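Local coordinates for endo-beta-1,2-glucanase (Talaromyces funiculosus, PDB 6IMV), which hydrolyses the internal beta-1,2-glucosidic bonds of beta-1,2-glucans as an endo-acting glycoside hydrolase of family 162, at residues M199-Y211 with F254-D268. Residues are numbered along the deposited sequence; the frame is centred on the assembly and turned at random.
With NAG (2-acetamido-2-deoxy-beta-D-glucopyranose), chain F.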
loop_
_atom_site.group_PDB
_atom_site.type_symbol
_atom_site.label_atom_id
_atom_site.label_comp_id
_atom_site.label_asym_id
_atom_site.label_seq_id
_atom_site.Cartn_x
_atom_site.Cartn_y
_atom_site.Cartn_z
ATOM N N MET A 199 5.883 5.061 -18.463
ATOM C CA MET A 199 4.513 5.199 -17.997
ATOM C C MET A 199 3.569 5.377 -19.190
ATOM O O MET A 199 2.471 4.795 -19.221
ATOM C CB MET A 199 4.399 6.412 -17.072
ATOM C CG MET A 199 3.093 6.505 -16.347
ATOM S SD MET A 199 3.055 7.920 -15.226
ATOM C CE MET A 199 3.007 9.275 -16.400
ATOM N N ASP A 200 4.000 6.174 -20.170
ATOM C CA ASP A 200 3.182 6.494 -21.343
ATOM C C ASP A 200 2.951 5.234 -22.185
ATOM O O ASP A 200 1.892 5.086 -22.800
ATOM C CB ASP A 200 3.794 7.614 -22.195
ATOM C CG ASP A 200 3.647 9.002 -21.592
ATOM O OD1 ASP A 200 2.828 9.159 -20.673
ATOM O OD2 ASP A 200 4.363 9.919 -22.045
ATOM N N TYR A 201 3.928 4.324 -22.211
ATOM C CA TYR A 201 3.796 3.115 -23.019
ATOM C C TYR A 201 2.621 2.260 -22.513
ATOM O O TYR A 201 1.872 1.680 -23.323
ATOM C CB TYR A 201 5.114 2.340 -23.060
ATOM C CG TYR A 201 5.006 1.044 -23.817
ATOM C CD1 TYR A 201 4.750 1.033 -25.179
ATOM C CD2 TYR A 201 5.108 -0.173 -23.164
ATOM C CE1 TYR A 201 4.623 -0.153 -25.883
ATOM C CE2 TYR A 201 5.000 -1.369 -23.853
ATOM C CZ TYR A 201 4.751 -1.356 -25.215
ATOM O OH TYR A 201 4.625 -2.541 -25.871
ATOM N N THR A 202 2.437 2.187 -21.187
ATOM C CA THR A 202 1.331 1.398 -20.607
ATOM C C THR A 202 -0.037 1.931 -21.065
ATOM O O THR A 202 -1.002 1.176 -21.126
ATOM C CB THR A 202 1.361 1.363 -19.072
ATOM O OG1 THR A 202 1.061 2.664 -18.553
ATOM C CG2 THR A 202 2.676 0.852 -18.530
ATOM N N LYS A 203 -0.126 3.234 -21.349
ATOM C CA LYS A 203 -1.382 3.860 -21.791
ATOM C C LYS A 203 -1.833 3.235 -23.120
ATOM O O LYS A 203 -3.045 3.013 -23.333
ATOM C CB LYS A 203 -1.221 5.379 -21.937
ATOM C CG LYS A 203 -0.754 6.122 -20.692
ATOM C CD LYS A 203 -0.629 7.619 -20.917
ATOM C CE LYS A 203 -0.304 8.388 -19.655
ATOM N NZ LYS A 203 0.271 9.711 -19.978
ATOM N N THR A 204 -0.856 2.911 -23.982
ATOM C CA THR A 204 -1.108 2.370 -25.320
ATOM C C THR A 204 -1.534 0.889 -25.274
ATOM O O THR A 204 -2.183 0.424 -26.201
ATOM C CB THR A 204 0.105 2.554 -26.242
ATOM O OG1 THR A 204 1.137 1.637 -25.878
ATOM C CG2 THR A 204 0.647 3.969 -26.221
ATOM N N THR A 205 -1.194 0.154 -24.207
ATOM C CA THR A 205 -1.475 -1.284 -24.130
ATOM C C THR A 205 -2.606 -1.610 -23.132
ATOM O O THR A 205 -3.125 -2.727 -23.167
ATOM C CB THR A 205 -0.200 -2.067 -23.776
ATOM O OG1 THR A 205 0.256 -1.612 -22.500
ATOM C CG2 THR A 205 0.891 -1.903 -24.813
ATOM N N ALA A 206 -2.991 -0.661 -22.262
ATOM C CA ALA A 206 -3.852 -0.942 -21.087
ATOM C C ALA A 206 -5.203 -1.550 -21.492
ATOM O O ALA A 206 -5.599 -2.577 -20.958
ATOM C CB ALA A 206 -4.057 0.310 -20.277
ATOM N N ALA A 207 -5.925 -0.892 -22.411
ATOM C CA ALA A 207 -7.250 -1.345 -22.827
ATOM C C ALA A 207 -7.154 -2.725 -23.513
ATOM O O ALA A 207 -7.944 -3.636 -23.229
ATOM C CB ALA A 207 -7.888 -0.304 -23.723
ATOM N N HIS A 208 -6.183 -2.882 -24.422
ATOM C CA HIS A 208 -6.019 -4.131 -25.188
ATOM C C HIS A 208 -5.766 -5.305 -24.231
ATOM O O HIS A 208 -6.272 -6.395 -24.444
ATOM C CB HIS A 208 -4.906 -3.989 -26.240
ATOM C CG HIS A 208 -4.832 -5.144 -27.187
ATOM N ND1 HIS A 208 -5.848 -5.434 -28.081
ATOM C CD2 HIS A 208 -3.887 -6.093 -27.364
ATOM C CE1 HIS A 208 -5.528 -6.516 -28.769
ATOM N NE2 HIS A 208 -4.325 -6.931 -28.353
ATOM N N ILE A 209 -5.004 -5.063 -23.160
ATOM C CA ILE A 209 -4.636 -6.124 -22.243
ATOM C C ILE A 209 -5.741 -6.341 -21.193
ATOM O O ILE A 209 -6.014 -7.480 -20.851
ATOM C CB ILE A 209 -3.239 -5.858 -21.631
ATOM C CG1 ILE A 209 -2.150 -5.967 -22.705
ATOM C CG2 ILE A 209 -2.945 -6.775 -20.453
ATOM C CD1 ILE A 209 -0.757 -5.584 -22.254
ATOM N N PHE A 210 -6.375 -5.279 -20.677
ATOM C CA PHE A 210 -7.218 -5.434 -19.457
ATOM C C PHE A 210 -8.710 -5.145 -19.674
ATOM O O PHE A 210 -9.512 -5.512 -18.814
ATOM C CB PHE A 210 -6.713 -4.541 -18.322
ATOM C CG PHE A 210 -5.399 -4.974 -17.731
ATOM C CD1 PHE A 210 -5.351 -5.972 -16.769
ATOM C CD2 PHE A 210 -4.214 -4.363 -18.113
ATOM C CE1 PHE A 210 -4.140 -6.361 -16.216
ATOM C CE2 PHE A 210 -3.006 -4.744 -17.553
ATOM C CZ PHE A 210 -2.971 -5.742 -16.606
ATOM N N TYR A 211 -9.099 -4.463 -20.756
ATOM C CA TYR A 211 -10.511 -4.076 -20.905
ATOM C C TYR A 211 -11.246 -5.092 -21.786
ATOM O O TYR A 211 -11.003 -5.156 -22.977
ATOM C CB TYR A 211 -10.651 -2.647 -21.445
ATOM C CG TYR A 211 -12.079 -2.166 -21.477
ATOM C CD1 TYR A 211 -12.862 -2.233 -20.337
ATOM C CD2 TYR A 211 -12.670 -1.690 -22.639
ATOM C CE1 TYR A 211 -14.188 -1.836 -20.336
ATOM C CE2 TYR A 211 -13.997 -1.282 -22.654
ATOM C CZ TYR A 211 -14.759 -1.357 -21.497
ATOM O OH TYR A 211 -16.070 -0.979 -21.457
ATOM N N PHE A 254 -6.666 1.414 -11.157
ATOM C CA PHE A 254 -6.501 0.960 -12.520
ATOM C C PHE A 254 -7.667 1.435 -13.392
ATOM O O PHE A 254 -7.450 1.791 -14.556
ATOM C CB PHE A 254 -6.349 -0.559 -12.617
ATOM C CG PHE A 254 -5.837 -0.948 -13.976
ATOM C CD1 PHE A 254 -4.506 -0.769 -14.295
ATOM C CD2 PHE A 254 -6.705 -1.365 -14.971
ATOM C CE1 PHE A 254 -4.033 -1.065 -15.565
ATOM C CE2 PHE A 254 -6.226 -1.667 -16.236
ATOM C CZ PHE A 254 -4.898 -1.515 -16.528
ATOM N N THR A 255 -8.884 1.439 -12.840
ATOM C CA THR A 255 -10.048 1.988 -13.536
ATOM C C THR A 255 -9.731 3.389 -14.078
ATOM O O THR A 255 -9.994 3.672 -15.248
ATOM C CB THR A 255 -11.288 2.058 -12.639
ATOM O OG1 THR A 255 -11.531 0.759 -12.103
ATOM C CG2 THR A 255 -12.521 2.527 -13.377
ATOM N N TRP A 256 -9.173 4.251 -13.220
ATOM C CA TRP A 256 -8.836 5.626 -13.591
ATOM C C TRP A 256 -7.801 5.650 -14.719
ATOM O O TRP A 256 -7.846 6.549 -15.582
ATOM C CB TRP A 256 -8.326 6.422 -12.391
ATOM C CG TRP A 256 -9.378 6.777 -11.385
ATOM C CD1 TRP A 256 -9.423 6.383 -10.081
ATOM C CD2 TRP A 256 -10.516 7.639 -11.588
ATOM N NE1 TRP A 256 -10.511 6.935 -9.460
ATOM C CE2 TRP A 256 -11.196 7.715 -10.354
ATOM C CE3 TRP A 256 -11.016 8.363 -12.678
ATOM C CZ2 TRP A 256 -12.355 8.468 -10.189
ATOM C CZ3 TRP A 256 -12.165 9.110 -12.518
ATOM C CH2 TRP A 256 -12.820 9.161 -11.286
ATOM N N TRP A 257 -6.847 4.713 -14.673
ATOM C CA TRP A 257 -5.822 4.622 -15.695
ATOM C C TRP A 257 -6.467 4.404 -17.071
ATOM O O TRP A 257 -6.133 5.116 -18.036
ATOM C CB TRP A 257 -4.795 3.534 -15.371
ATOM C CG TRP A 257 -3.515 3.753 -16.111
ATOM C CD1 TRP A 257 -3.053 3.077 -17.201
ATOM C CD2 TRP A 257 -2.557 4.793 -15.848
ATOM N NE1 TRP A 257 -1.854 3.599 -17.611
ATOM C CE2 TRP A 257 -1.524 4.652 -16.797
ATOM C CE3 TRP A 257 -2.465 5.805 -14.886
ATOM C CZ2 TRP A 257 -0.411 5.496 -16.808
ATOM C CZ3 TRP A 257 -1.368 6.640 -14.898
ATOM C CH2 TRP A 257 -0.358 6.486 -15.851
ATOM N N LEU A 258 -7.397 3.442 -17.149
ATOM C CA LEU A 258 -8.130 3.154 -18.374
ATOM C C LEU A 258 -8.938 4.379 -18.808
ATOM O O LEU A 258 -8.910 4.746 -19.980
ATOM C CB LEU A 258 -9.053 1.947 -18.169
ATOM C CG LEU A 258 -8.385 0.576 -18.268
ATOM C CD1 LEU A 258 -9.347 -0.517 -17.839
ATOM C CD2 LEU A 258 -7.882 0.326 -19.685
ATOM N N GLN A 259 -9.661 4.997 -17.866
ATOM C CA GLN A 259 -10.543 6.109 -18.210
ATOM C C GLN A 259 -9.735 7.262 -18.820
ATOM O O GLN A 259 -10.095 7.771 -19.870
ATOM C CB GLN A 259 -11.319 6.627 -17.003
ATOM C CG GLN A 259 -11.970 7.978 -17.272
ATOM C CD GLN A 259 -13.038 8.331 -16.269
ATOM O OE1 GLN A 259 -13.420 7.522 -15.435
ATOM N NE2 GLN A 259 -13.545 9.549 -16.367
ATOM N N PHE A 260 -8.682 7.702 -18.135
ATOM C CA PHE A 260 -7.966 8.885 -18.554
ATOM C C PHE A 260 -7.064 8.615 -19.763
ATOM O O PHE A 260 -6.909 9.503 -20.580
ATOM C CB PHE A 260 -7.153 9.473 -17.403
ATOM C CG PHE A 260 -7.999 10.042 -16.296
ATOM C CD1 PHE A 260 -9.029 10.927 -16.572
ATOM C CD2 PHE A 260 -7.754 9.703 -14.973
ATOM C CE1 PHE A 260 -9.796 11.460 -15.547
ATOM C CE2 PHE A 260 -8.530 10.229 -13.950
ATOM C CZ PHE A 260 -9.549 11.110 -14.236
ATOM N N PHE A 261 -6.466 7.419 -19.857
ATOM C CA PHE A 261 -5.334 7.201 -20.770
ATOM C C PHE A 261 -5.518 6.020 -21.733
ATOM O O PHE A 261 -4.681 5.835 -22.612
ATOM C CB PHE A 261 -4.061 6.978 -19.954
ATOM C CG PHE A 261 -3.732 8.128 -19.041
ATOM C CD1 PHE A 261 -3.561 9.404 -19.558
ATOM C CD2 PHE A 261 -3.577 7.930 -17.674
ATOM C CE1 PHE A 261 -3.259 10.466 -18.721
ATOM C CE2 PHE A 261 -3.277 8.991 -16.838
ATOM C CZ PHE A 261 -3.123 10.259 -17.360
ATOM N N GLY A 262 -6.584 5.232 -21.580
ATOM C CA GLY A 262 -6.706 3.966 -22.272
ATOM C C GLY A 262 -7.254 4.085 -23.691
ATOM O O GLY A 262 -7.186 3.114 -24.431
ATOM N N GLY A 263 -7.811 5.254 -24.043
ATOM C CA GLY A 263 -8.468 5.485 -25.326
ATOM C C GLY A 263 -9.865 4.875 -25.385
ATOM O O GLY A 263 -10.323 4.459 -26.443
ATOM N N LEU A 264 -10.552 4.805 -24.243
ATOM C CA LEU A 264 -11.924 4.280 -24.213
ATOM C C LEU A 264 -12.885 5.358 -24.737
ATOM O O LEU A 264 -12.640 6.540 -24.554
ATOM C CB LEU A 264 -12.291 3.885 -22.780
ATOM C CG LEU A 264 -12.037 2.433 -22.380
ATOM C CD1 LEU A 264 -10.577 2.056 -22.554
ATOM C CD2 LEU A 264 -12.470 2.192 -20.939
ATOM N N SER A 265 -14.002 4.930 -25.333
ATOM C CA SER A 265 -15.104 5.829 -25.721
ATOM C C SER A 265 -15.837 6.312 -24.463
ATOM O O SER A 265 -15.705 5.708 -23.389
ATOM C CB SER A 265 -16.064 5.156 -26.664
ATOM O OG SER A 265 -16.751 4.104 -26.011
ATOM N N ASP A 266 -16.623 7.385 -24.622
ATOM C CA ASP A 266 -17.466 7.914 -23.565
ATOM C C ASP A 266 -18.402 6.823 -23.034
ATOM O O ASP A 266 -18.600 6.727 -21.820
ATOM C CB ASP A 266 -18.248 9.131 -24.055
ATOM C CG ASP A 266 -17.341 10.330 -24.233
ATOM O OD1 ASP A 266 -16.221 10.292 -23.695
ATOM O OD2 ASP A 266 -17.760 11.284 -24.913
ATOM N N ALA A 267 -18.939 5.999 -23.940
ATOM C CA ALA A 267 -19.860 4.924 -23.585
ATOM C C ALA A 267 -19.164 3.887 -22.689
ATOM O O ALA A 267 -19.768 3.365 -21.761
ATOM C CB ALA A 267 -20.418 4.289 -24.834
ATOM N N ASP A 268 -17.897 3.581 -22.989
ATOM C CA ASP A 268 -17.126 2.587 -22.249
ATOM C C ASP A 268 -16.742 3.126 -20.860
ATOM O O ASP A 268 -16.727 2.364 -19.897
ATOM C CB ASP A 268 -15.889 2.156 -23.035
ATOM C CG ASP A 268 -16.190 1.094 -24.077
ATOM O OD1 ASP A 268 -16.886 0.118 -23.743
ATOM O OD2 ASP A 268 -15.748 1.261 -25.210
HETATM C C1 NAG F . 8.652 -2.292 -24.666
HETATM C C2 NAG F . 9.040 -0.894 -25.092
HETATM C C3 NAG F . 8.343 -0.552 -26.400
HETATM C C4 NAG F . 8.627 -1.605 -27.463
HETATM C C5 NAG F . 8.267 -2.959 -26.888
HETATM C C6 NAG F . 8.497 -4.119 -27.853
HETATM C C7 NAG F . 9.430 0.942 -23.523
HETATM C C8 NAG F . 8.789 1.790 -22.466
HETATM N N2 NAG F . 8.650 0.025 -24.056
HETATM O O3 NAG F . 8.780 0.728 -26.821
HETATM O O4 NAG F . 7.834 -1.359 -28.633
HETATM O O5 NAG F . 9.052 -3.152 -25.718
HETATM O O6 NAG F . 9.850 -4.556 -27.674
HETATM O O7 NAG F . 10.578 1.120 -23.864
HETATM O O HOH W 1 -5.033 1.331 -23.982
#
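Met199 opens the contact by laying CG 3.5 Å from CH2 of Trp257, its sulfur beside the rim of the six-membered ring in a Met-aromatic contact; a flexible, unbranched chain suits this slot. Tyr201 takes no part in the helix pairing; one face of its ring lies against the N-acetylglucosamine of a glycan attached to the protein, with CD2 3.7 Å from its N2. A serine here would probably leave that sugar without its flat aromatic support and more able to shift. Thr202 holds OG1 between its backbone N and carbonyl carbon (chi1 69°), where the hydroxyl donates to Met199 O and accepts a weak, bent bond from Trp257 NE1, 3.2 Å from OG1. Lys203 extends over one face of Phe261: CE makes a CH-pi contact 3.5 Å from the ring centroid, and NZ adds a cation-pi interaction and a salt bridge with Asp200, work for a long aliphatic chain with a charged end. Small Ala206 and Ala207 admit Leu258 CD2, and a water joins Lys203 O and Ala207 N to Gly262 O. Phe210, a flat ring filling the buried helix end, offers its face to the edge of Phe254, planes at 62°. Tyr211 pairs an apolar face, under Leu264 CD2, with a polar hydroxyl that donates to Asp268 OD1 at 2.7 Å, from above the carboxylate plane. Ser265 OG, at the N-cap of helix 266-276, accepts from Asp268 N and donates to Asp268 OD2. Helix 163-182 covers Thr202 and Trp257 through Leu170. A single knob, Trp257, enters a hole formed by Met199, Thr202, Lys203 and Ala206; the axes of helices 199-210 and 254-261, 9.5 Å apart, cross at -104°, in what is, consistent with the family, an (alpha/alpha)6 barrel.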